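Local coordinates for integron gene cassette protein HFX_CASS3 (Uncultured bacterium, PDB 3FYN), which is of unknown function but belongs to the GNAT acetyltransferase family, whose members typically transfer an acetyl group from acetyl-CoA to an amine, at residues V26-I31 against R72-A77; P35-L40 against V83-L88; S42-E47 against D105-P110. All coordinates share one frame; numbering follows the deposited sequence.

Interaction 1: V26-I31 against R72-A77; sequences VRTAHI and RIWLIA
R27 and L75 form the central pair of an antiparallel ladder that adds the short outer strand 26-28 to the mixed sheet of this GNAT-like fold. Their backbones bond in both directions: R27 N to L75 O at 2.9 Å, nearly straight (170°), and L75 N to R27 O at 2.8 Å. A further bond, from A29 N to I73 O, carries the pairing just past the strand end. V26 with I76 and T28 with W74 are the non-hydrogen-bonded pairs.

On one face, V26 CG1 reaches W74 CB at 3.7 Å, and T124 of helix 117-131 touches both V26 and W74. T28 points away from W74 and makes a marginal contact, its CG2 3.8 Å from W74 NE1. On the other face, A29 CB meets I73 CG2 and L75 CD1, and helix 34-47 covers I73 and L75 through L37 and L40.

Outward from these, R27 is turned by chi1 of 68° so that its extended chain runs beside L75 in the same direction. D33 holds the guanidinium by a salt bridge through NH1, which also makes a weak bond to T28 O. One flat face of that guanidinium lies over L75, whose CD1 comes within 3.3 Å of R27 NH2.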
loop_
_atom_site.group_PDB
_atom_site.type_symbol
_atom_site.label_atom_id
_atom_site.label_comp_id
_atom_site.label_asym_id
_atom_site.label_seq_id
_atom_site.Cartn_x
_atom_site.Cartn_y
_atom_site.Cartn_z
ATOM N N VAL A 26 -21.278 -3.204 12.159
ATOM C CA VAL A 26 -20.324 -3.250 11.058
ATOM C C VAL A 26 -20.218 -4.686 10.556
ATOM O O VAL A 26 -19.775 -5.571 11.288
ATOM C CB VAL A 26 -18.942 -2.734 11.493
ATOM C CG1 VAL A 26 -18.007 -2.636 10.286
ATOM C CG2 VAL A 26 -19.079 -1.369 12.185
ATOM N N ARG A 27 -20.633 -4.914 9.311
ATOM C CA ARG A 27 -20.761 -6.267 8.782
ATOM C C ARG A 27 -19.955 -6.456 7.508
ATOM O O ARG A 27 -19.720 -5.510 6.756
ATOM C CB ARG A 27 -22.230 -6.608 8.511
ATOM C CG ARG A 27 -22.869 -5.834 7.364
ATOM C CD ARG A 27 -24.176 -6.504 6.949
ATOM N NE ARG A 27 -24.889 -5.809 5.876
ATOM C CZ ARG A 27 -24.654 -5.980 4.576
ATOM N NH1 ARG A 27 -23.700 -6.809 4.166
ATOM N NH2 ARG A 27 -25.372 -5.314 3.684
ATOM N N THR A 28 -19.548 -7.692 7.252
ATOM C CA THR A 28 -18.802 -7.981 6.039
ATOM C C THR A 28 -19.692 -7.765 4.817
ATOM O O THR A 28 -20.894 -8.039 4.846
ATOM C CB THR A 28 -18.244 -9.412 6.041
ATOM O OG1 THR A 28 -19.321 -10.348 6.157
ATOM C CG2 THR A 28 -17.295 -9.602 7.206
ATOM N N ALA A 29 -19.095 -7.250 3.747
ATOM C CA ALA A 29 -19.823 -7.009 2.507
ATOM C C ALA A 29 -19.663 -8.191 1.559
ATOM O O ALA A 29 -18.631 -8.857 1.554
ATOM C CB ALA A 29 -19.331 -5.726 1.847
ATOM N N HIS A 30 -20.700 -8.450 0.769
ATOM C CA HIS A 30 -20.686 -9.534 -0.209
ATOM C C HIS A 30 -21.019 -8.997 -1.597
ATOM O O HIS A 30 -21.333 -7.817 -1.753
ATOM C CB HIS A 30 -21.679 -10.630 0.188
ATOM C CG HIS A 30 -23.060 -10.122 0.468
ATOM N ND1 HIS A 30 -23.523 -9.890 1.745
ATOM C CD2 HIS A 30 -24.078 -9.799 -0.364
ATOM C CE1 HIS A 30 -24.766 -9.447 1.688
ATOM N NE2 HIS A 30 -25.127 -9.383 0.419
ATOM N N ILE A 31 -20.954 -9.866 -2.602
ATOM C CA ILE A 31 -21.197 -9.465 -3.981
ATOM C C ILE A 31 -22.556 -8.783 -4.169
ATOM O O ILE A 31 -22.679 -7.840 -4.950
ATOM C CB ILE A 31 -21.047 -10.665 -4.944
ATOM C CG1 ILE A 31 -20.983 -10.183 -6.396
ATOM C CG2 ILE A 31 -22.168 -11.674 -4.732
ATOM C CD1 ILE A 31 -19.714 -9.432 -6.718
ATOM N N ARG A 72 -10.592 -6.339 2.053
ATOM C CA ARG A 72 -11.917 -6.639 2.583
ATOM C C ARG A 72 -12.760 -5.381 2.611
ATOM O O ARG A 72 -12.235 -4.282 2.743
ATOM C CB ARG A 72 -11.803 -7.152 4.019
ATOM C CG ARG A 72 -10.987 -8.414 4.198
ATOM C CD ARG A 72 -11.739 -9.626 3.700
ATOM N NE ARG A 72 -11.193 -10.849 4.268
ATOM C CZ ARG A 72 -10.082 -11.423 3.829
ATOM N NH1 ARG A 72 -9.416 -10.871 2.823
ATOM N NH2 ARG A 72 -9.637 -12.537 4.391
ATOM N N ILE A 73 -14.075 -5.554 2.530
ATOM C CA ILE A 73 -15.003 -4.438 2.627
ATOM C C ILE A 73 -16.041 -4.746 3.701
ATOM O O ILE A 73 -16.523 -5.874 3.798
ATOM C CB ILE A 73 -15.722 -4.202 1.285
ATOM C CG1 ILE A 73 -14.702 -4.057 0.148
ATOM C CG2 ILE A 73 -16.629 -2.977 1.365
ATOM C CD1 ILE A 73 -15.328 -4.033 -1.238
ATOM N N TRP A 74 -16.364 -3.744 4.513
ATOM C CA TRP A 74 -17.449 -3.845 5.488
ATOM C C TRP A 74 -18.476 -2.756 5.219
ATOM O O TRP A 74 -18.123 -1.659 4.776
ATOM C CB TRP A 74 -16.923 -3.661 6.908
ATOM C CG TRP A 74 -16.111 -4.780 7.455
ATOM C CD1 TRP A 74 -16.552 -5.790 8.269
ATOM C CD2 TRP A 74 -14.706 -4.985 7.288
ATOM N NE1 TRP A 74 -15.510 -6.616 8.607
ATOM C CE2 TRP A 74 -14.366 -6.151 8.011
ATOM C CE3 TRP A 74 -13.700 -4.305 6.589
ATOM C CZ2 TRP A 74 -13.065 -6.646 8.062
ATOM C CZ3 TRP A 74 -12.405 -4.800 6.644
ATOM C CH2 TRP A 74 -12.101 -5.960 7.375
ATOM N N LEU A 75 -19.741 -3.060 5.500
ATOM C CA LEU A 75 -20.809 -2.077 5.435
ATOM C C LEU A 75 -21.191 -1.691 6.850
ATOM O O LEU A 75 -21.076 -2.496 7.777
ATOM C CB LEU A 75 -22.030 -2.642 4.708
ATOM C CG LEU A 75 -21.922 -2.579 3.180
ATOM C CD1 LEU A 75 -22.802 -3.621 2.509
ATOM C CD2 LEU A 75 -22.258 -1.185 2.681
ATOM N N ILE A 76 -21.631 -0.450 7.006
ATOM C CA ILE A 76 -22.014 0.079 8.301
ATOM C C ILE A 76 -23.521 0.221 8.292
ATOM O O ILE A 76 -24.075 0.950 7.471
ATOM C CB ILE A 76 -21.337 1.435 8.552
ATOM C CG1 ILE A 76 -19.813 1.267 8.503
ATOM C CG2 ILE A 76 -21.775 2.018 9.893
ATOM C CD1 ILE A 76 -19.046 2.571 8.542
ATOM N N ALA A 77 -24.175 -0.504 9.191
ATOM C CA ALA A 77 -25.628 -0.618 9.179
ATOM C C ALA A 77 -26.302 0.221 10.253
ATOM O O ALA A 77 -25.791 0.373 11.358
ATOM C CB ALA A 77 -26.040 -2.075 9.328
#

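Interaction 2: P35-L40 against V83-L88; sequences PVLVRL and VGYIVL
The Y85 ring receives two leucines of helix 34-47 at a slant. L37 CD2 approaches its root, 3.8 Å from Y85 CB and 3.9 Å from Y85 CG, while L40 CB bears on the CD1-CE1 side, 3.7 Å from Y85 CD1. In the plane of the ring, V87 CG2 from the same strand sits at its edge. F107 and F44 also touch this tyrosine, adding aromatic neighbours to the aliphatic ones.

The contact between P35-L40 and V83-L88 is van der Waals packing; its side-chain to side-chain contacts are all carbon to carbon. L37 and L40 lie one helical turn apart, so a single side of the helix supplies both residues. Y85 projects its CB toward the helix, and chi1 of 72°, with CG between the backbone N and carbonyl carbon, sets the ring beside L40 CB and L37 CD2. The two leucines thus meet different parts of it. L40 also reaches past the ring to the strand backbone: its CD1 packs on the G84 peptide, 3.8 Å from G84 O, and its CD2 stands 4.2 Å from V83 C.

V83 and G84 together face I76 of strand 71-78, forming a classic beta bulge. The axes of segments 35-40 and 83-88 cross at 96°, 8.8 Å apart at their closest, and L37 and L40 extend the same apolar layer to L75. I86 points to the other side of the sheet, against L122 and V125 of helix 117-131, while V87 touches M94 of the second subunit. Helices 34-47 and 54-66 on one face of a mixed sheet and helix 117-131 on the other give the layered alpha/beta core characteristic of GNAT acetyltransferases.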
loop_
_atom_site.group_PDB
_atom_site.type_symbol
_atom_site.label_atom_id
_atom_site.label_comp_id
_atom_site.label_asym_id
_atom_site.label_seq_id
_atom_site.Cartn_x
_atom_site.Cartn_y
_atom_site.Cartn_z
ATOM N N PRO A 35 -24.444 -2.978 -5.557
ATOM C CA PRO A 35 -25.247 -1.794 -5.881
ATOM C C PRO A 35 -25.264 -0.744 -4.765
ATOM O O PRO A 35 -25.178 0.449 -5.059
ATOM C CB PRO A 35 -26.643 -2.377 -6.116
ATOM C CG PRO A 35 -26.365 -3.753 -6.644
ATOM C CD PRO A 35 -25.162 -4.228 -5.857
ATOM N N VAL A 36 -25.375 -1.173 -3.510
ATOM C CA VAL A 36 -25.361 -0.228 -2.399
ATOM C C VAL A 36 -23.973 0.398 -2.207
ATOM O O VAL A 36 -23.856 1.596 -1.937
ATOM C CB VAL A 36 -25.884 -0.873 -1.091
ATOM C CG1 VAL A 36 -25.478 -0.044 0.117
ATOM C CG2 VAL A 36 -27.405 -1.025 -1.144
ATOM N N LEU A 37 -22.920 -0.402 -2.370
ATOM C CA LEU A 37 -21.559 0.124 -2.266
ATOM C C LEU A 37 -21.303 1.213 -3.305
ATOM O O LEU A 37 -20.690 2.241 -3.012
ATOM C CB LEU A 37 -20.529 -0.998 -2.412
ATOM C CG LEU A 37 -20.414 -1.882 -1.166
ATOM C CD1 LEU A 37 -19.712 -3.204 -1.497
ATOM C CD2 LEU A 37 -19.700 -1.129 -0.033
ATOM N N VAL A 38 -21.777 0.978 -4.522
ATOM C CA VAL A 38 -21.625 1.958 -5.588
ATOM C C VAL A 38 -22.374 3.256 -5.273
ATOM O O VAL A 38 -21.844 4.345 -5.493
ATOM C CB VAL A 38 -22.050 1.385 -6.951
ATOM C CG1 VAL A 38 -22.067 2.480 -8.011
ATOM C CG2 VAL A 38 -21.091 0.272 -7.361
ATOM N N ARG A 39 -23.596 3.145 -4.752
ATOM C CA ARG A 39 -24.334 4.342 -4.364
ATOM C C ARG A 39 -23.600 5.117 -3.277
ATOM O O ARG A 39 -23.485 6.342 -3.343
ATOM C CB ARG A 39 -25.751 4.015 -3.889
ATOM C CG ARG A 39 -26.484 5.255 -3.400
ATOM C CD ARG A 39 -27.946 4.991 -3.090
ATOM N NE ARG A 39 -28.120 4.162 -1.903
ATOM C CZ ARG A 39 -28.263 2.842 -1.934
ATOM N NH1 ARG A 39 -28.241 2.205 -3.098
ATOM N NH2 ARG A 39 -28.418 2.161 -0.807
ATOM N N LEU A 40 -23.109 4.401 -2.272
ATOM C CA LEU A 40 -22.410 5.051 -1.174
ATOM C C LEU A 40 -21.134 5.735 -1.666
ATOM O O LEU A 40 -20.852 6.877 -1.298
ATOM C CB LEU A 40 -22.107 4.060 -0.043
ATOM C CG LEU A 40 -23.335 3.615 0.759
ATOM C CD1 LEU A 40 -22.967 2.443 1.648
ATOM C CD2 LEU A 40 -23.900 4.769 1.586
ATOM N N VAL A 83 -25.459 2.760 5.936
ATOM C CA VAL A 83 -25.248 4.203 5.957
ATOM C C VAL A 83 -23.776 4.567 5.799
ATOM O O VAL A 83 -23.400 5.729 5.919
ATOM C CB VAL A 83 -25.792 4.839 7.251
ATOM C CG1 VAL A 83 -27.296 4.624 7.355
ATOM C CG2 VAL A 83 -25.073 4.283 8.477
ATOM N N GLY A 84 -22.944 3.569 5.535
ATOM C CA GLY A 84 -21.531 3.812 5.333
ATOM C C GLY A 84 -20.794 2.551 4.949
ATOM O O GLY A 84 -21.376 1.467 4.903
ATOM N N TYR A 85 -19.505 2.692 4.659
ATOM C CA TYR A 85 -18.678 1.535 4.366
ATOM C C TYR A 85 -17.221 1.851 4.618
ATOM O O TYR A 85 -16.827 3.015 4.742
ATOM C CB TYR A 85 -18.883 1.058 2.914
ATOM C CG TYR A 85 -18.276 1.960 1.864
ATOM C CD1 TYR A 85 -18.907 3.139 1.483
ATOM C CD2 TYR A 85 -17.061 1.640 1.262
ATOM C CE1 TYR A 85 -18.352 3.970 0.524
ATOM C CE2 TYR A 85 -16.502 2.461 0.300
ATOM C CZ TYR A 85 -17.149 3.624 -0.062
ATOM O OH TYR A 85 -16.596 4.446 -1.010
ATOM N N ILE A 86 -16.424 0.800 4.713
ATOM C CA ILE A 86 -14.990 0.956 4.911
ATOM C C ILE A 86 -14.266 -0.131 4.141
ATOM O O ILE A 86 -14.713 -1.283 4.092
ATOM C CB ILE A 86 -14.626 0.945 6.421
ATOM C CG1 ILE A 86 -13.158 1.323 6.642
ATOM C CG2 ILE A 86 -14.971 -0.397 7.066
ATOM C CD1 ILE A 86 -12.859 1.736 8.076
ATOM N N VAL A 87 -13.152 0.246 3.524
ATOM C CA VAL A 87 -12.394 -0.662 2.686
ATOM C C VAL A 87 -10.990 -0.837 3.233
ATOM O O VAL A 87 -10.284 0.138 3.470
ATOM C CB VAL A 87 -12.296 -0.129 1.240
ATOM C CG1 VAL A 87 -11.485 -1.080 0.389
ATOM C CG2 VAL A 87 -13.689 0.061 0.658
ATOM N N LEU A 88 -10.597 -2.089 3.432
ATOM C CA LEU A 88 -9.233 -2.442 3.808
ATOM C C LEU A 88 -8.518 -3.022 2.594
ATOM O O LEU A 88 -9.003 -3.969 1.976
ATOM C CB LEU A 88 -9.263 -3.494 4.924
ATOM C CG LEU A 88 -7.945 -4.205 5.247
ATOM C CD1 LEU A 88 -6.957 -3.258 5.924
ATOM C CD2 LEU A 88 -8.200 -5.416 6.127
#

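Interaction 3: S42-E47 against D105-P110; sequences SEFYQE and DFFVRP. With MG (magnesium ion), chain B.
E43 and R109 make a two-pronged salt bridge. The arginine approaches side-on, R109 NE donating to E43 OE1 at 2.9 Å and R109 NH2 to E43 OE2 at 3.0 Å. The first bond is almost straight (172°) and uses the syn lone pair of OE1. Carboxylate and guanidinium are nearly coplanar, so two bonds fix the rotation of both groups. A leucine in place of R109 would probably leave the E43 carboxylate without its charged mate and free to turn.

Aromatic packing joins F44 to F107. Their planes are 26° apart but slid past each other, so the rings barely overlap; instead each CB rests over the other's face, with F44 CB 3.8 Å from the F107 centroid. CG of F44 stands anti to its backbone N (chi1 -177°), and the ring lies with CE2 near D105 OD1 and CZ near F106 O. Carboxylate oxygens line the F107 edge near its plane: E47 OE1, 3.5 Å from F107 CE1, and E43 OE1. E47 OE1 is also held by a salt bridge to R113.

Metal binding centres on D105. Its OD1 coordinates the magnesium ion at 2.2 Å, and five waters complete six ligands. Water 1, one of the five, donates to D105 OD2 at 2.6 Å and bonds Y45 OH at 2.8 Å, which brings Y45 into the second shell. D105 OD1 also lies at the edge of the F44 ring.

The helix segment crosses strand 105-108 almost perpendicularly. F107 also touches L40 of the same helix and Y85 of the adjoining strand 81-93, F106 faces helix 117-131 through A121 and L122, and M94 and E95 of the second subunit pack on D105 and Y45 respectively.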
loop_
_atom_site.group_PDB
_atom_site.type_symbol
_atom_site.label_atom_id
_atom_site.label_comp_id
_atom_site.label_asym_id
_atom_site.label_seq_id
_atom_site.Cartn_x
_atom_site.Cartn_y
_atom_site.Cartn_z
ATOM N N SER A 42 -20.625 6.792 -4.615
ATOM C CA SER A 42 -21.070 7.916 -5.435
ATOM C C SER A 42 -21.426 9.115 -4.563
ATOM O O SER A 42 -21.140 10.261 -4.917
ATOM C CB SER A 42 -22.267 7.522 -6.302
ATOM O OG SER A 42 -21.917 6.502 -7.221
ATOM N N GLU A 43 -22.048 8.849 -3.419
ATOM C CA GLU A 43 -22.388 9.919 -2.484
ATOM C C GLU A 43 -21.120 10.541 -1.913
ATOM O O GLU A 43 -20.993 11.763 -1.822
ATOM C CB GLU A 43 -23.272 9.387 -1.356
ATOM C CG GLU A 43 -24.651 8.954 -1.820
ATOM C CD GLU A 43 -25.485 8.369 -0.704
ATOM O OE1 GLU A 43 -25.078 8.491 0.470
ATOM O OE2 GLU A 43 -26.552 7.798 -1.003
ATOM N N PHE A 44 -20.187 9.676 -1.527
ATOM C CA PHE A 44 -18.887 10.064 -0.997
ATOM C C PHE A 44 -18.186 10.992 -1.994
ATOM O O PHE A 44 -17.689 12.063 -1.634
ATOM C CB PHE A 44 -18.082 8.776 -0.760
ATOM C CG PHE A 44 -16.725 8.979 -0.142
ATOM C CD1 PHE A 44 -16.437 10.095 0.627
ATOM C CD2 PHE A 44 -15.750 8.007 -0.293
ATOM C CE1 PHE A 44 -15.185 10.255 1.203
ATOM C CE2 PHE A 44 -14.499 8.157 0.281
ATOM C CZ PHE A 44 -14.218 9.282 1.033
ATOM N N TYR A 45 -18.169 10.585 -3.257
ATOM C CA TYR A 45 -17.559 11.393 -4.303
ATOM C C TYR A 45 -18.303 12.700 -4.582
ATOM O O TYR A 45 -17.677 13.744 -4.798
ATOM C CB TYR A 45 -17.374 10.567 -5.578
ATOM C CG TYR A 45 -16.055 9.840 -5.570
ATOM C CD1 TYR A 45 -15.751 8.929 -4.565
ATOM C CD2 TYR A 45 -15.087 10.104 -6.528
ATOM C CE1 TYR A 45 -14.535 8.277 -4.535
ATOM C CE2 TYR A 45 -13.865 9.455 -6.505
ATOM C CZ TYR A 45 -13.597 8.542 -5.505
ATOM O OH TYR A 45 -12.387 7.894 -5.466
ATOM N N GLN A 46 -19.629 12.648 -4.575
ATOM C CA GLN A 46 -20.419 13.849 -4.828
ATOM C C GLN A 46 -20.178 14.895 -3.743
ATOM O O GLN A 46 -20.161 16.093 -4.020
ATOM C CB GLN A 46 -21.908 13.517 -4.931
ATOM C CG GLN A 46 -22.776 14.701 -5.326
ATOM C CD GLN A 46 -24.161 14.282 -5.779
ATOM O OE1 GLN A 46 -24.556 13.127 -5.618
ATOM N NE2 GLN A 46 -24.907 15.221 -6.351
ATOM N N GLU A 47 -19.980 14.435 -2.512
ATOM C CA GLU A 47 -19.715 15.337 -1.395
ATOM C C GLU A 47 -18.413 16.101 -1.610
ATOM O O GLU A 47 -18.250 17.222 -1.123
ATOM C CB GLU A 47 -19.674 14.571 -0.065
ATOM C CG GLU A 47 -19.577 15.476 1.159
ATOM C CD GLU A 47 -19.734 14.729 2.473
ATOM O OE1 GLU A 47 -19.798 13.483 2.453
ATOM O OE2 GLU A 47 -19.791 15.392 3.532
ATOM N N ASP A 105 -10.599 3.412 1.752
ATOM C CA ASP A 105 -11.713 4.343 1.619
ATOM C C ASP A 105 -12.609 4.163 2.833
ATOM O O ASP A 105 -12.672 3.081 3.412
ATOM C CB ASP A 105 -12.502 4.111 0.328
ATOM C CG ASP A 105 -12.157 5.125 -0.754
ATOM O OD1 ASP A 105 -11.630 6.203 -0.402
ATOM O OD2 ASP A 105 -12.422 4.860 -1.946
ATOM N N PHE A 106 -13.294 5.229 3.216
ATOM C CA PHE A 106 -14.028 5.247 4.470
ATOM C C PHE A 106 -15.060 6.351 4.368
ATOM O O PHE A 106 -14.719 7.524 4.223
ATOM C CB PHE A 106 -13.035 5.503 5.610
ATOM C CG PHE A 106 -13.638 5.504 6.986
ATOM C CD1 PHE A 106 -14.829 4.848 7.255
ATOM C CD2 PHE A 106 -12.973 6.132 8.031
ATOM C CE1 PHE A 106 -15.353 4.842 8.535
ATOM C CE2 PHE A 106 -13.492 6.128 9.308
ATOM C CZ PHE A 106 -14.683 5.484 9.561
ATOM N N PHE A 107 -16.330 5.968 4.426
ATOM C CA PHE A 107 -17.419 6.922 4.270
ATOM C C PHE A 107 -18.565 6.591 5.208
ATOM O O PHE A 107 -19.020 5.448 5.272
ATOM C CB PHE A 107 -17.924 6.914 2.826
ATOM C CG PHE A 107 -19.126 7.801 2.584
ATOM C CD1 PHE A 107 -19.017 9.181 2.671
ATOM C CD2 PHE A 107 -20.358 7.252 2.245
ATOM C CE1 PHE A 107 -20.115 10.003 2.429
ATOM C CE2 PHE A 107 -21.459 8.069 2.008
ATOM C CZ PHE A 107 -21.334 9.442 2.099
ATOM N N VAL A 108 -19.021 7.604 5.933
ATOM C CA VAL A 108 -20.263 7.523 6.686
ATOM C C VAL A 108 -21.155 8.661 6.199
ATOM O O VAL A 108 -20.698 9.797 6.108
ATOM C CB VAL A 108 -20.012 7.680 8.197
ATOM C CG1 VAL A 108 -21.336 7.735 8.960
ATOM C CG2 VAL A 108 -19.139 6.543 8.710
ATOM N N ARG A 109 -22.408 8.361 5.866
ATOM C CA ARG A 109 -23.339 9.387 5.407
ATOM C C ARG A 109 -23.395 10.527 6.416
ATOM O O ARG A 109 -23.349 10.291 7.618
ATOM C CB ARG A 109 -24.740 8.797 5.225
ATOM C CG ARG A 109 -24.940 8.077 3.909
ATOM C CD ARG A 109 -26.328 7.470 3.808
ATOM N NE ARG A 109 -26.617 7.031 2.447
ATOM C CZ ARG A 109 -27.470 6.063 2.129
ATOM N NH1 ARG A 109 -28.126 5.411 3.083
ATOM N NH2 ARG A 109 -27.659 5.739 0.852
ATOM N N PRO A 110 -23.502 11.771 5.929
ATOM C CA PRO A 110 -23.512 12.936 6.822
ATOM C C PRO A 110 -24.475 12.783 8.006
ATOM O O PRO A 110 -24.081 13.062 9.141
ATOM C CB PRO A 110 -23.951 14.074 5.897
ATOM C CG PRO A 110 -23.422 13.658 4.539
ATOM C CD PRO A 110 -23.553 12.153 4.504
HETATM MG MG MG B . -10.501 7.756 -1.531
HETATM O O HOH W 1 -11.112 6.522 -3.439
HETATM O O HOH W 2 -12.434 9.111 -1.809
HETATM O O HOH W 3 -9.160 9.249 -2.576
HETATM O O HOH W 4 -8.748 6.378 -1.078
HETATM O O HOH W 5 -10.001 8.889 0.519
#

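All three contacts reach the same sheet, and each uses a different part of it. Interaction 1 pairs one edge strand, 26-28, with strand 71-78, mainly through backbone hydrogen bonds. Interaction 2 is the fully buried one, leucines against a tyrosine where helix 34-47 covers strand 81-93. Interaction 3 takes the next part of that helix to strand 98-108, where the contact is partly buried and its chemistry turns to charge, phenylalanine packing and a hydrated magnesium ion. Probable backbone hydrogen bonds join them: V83 N with I76 O between interactions 1 and 2, and Y85 N with F107 O between 2 and 3. Helix 34-47 thus gives leucines to the buried contact and an acidic and aromatic set to the partly buried one.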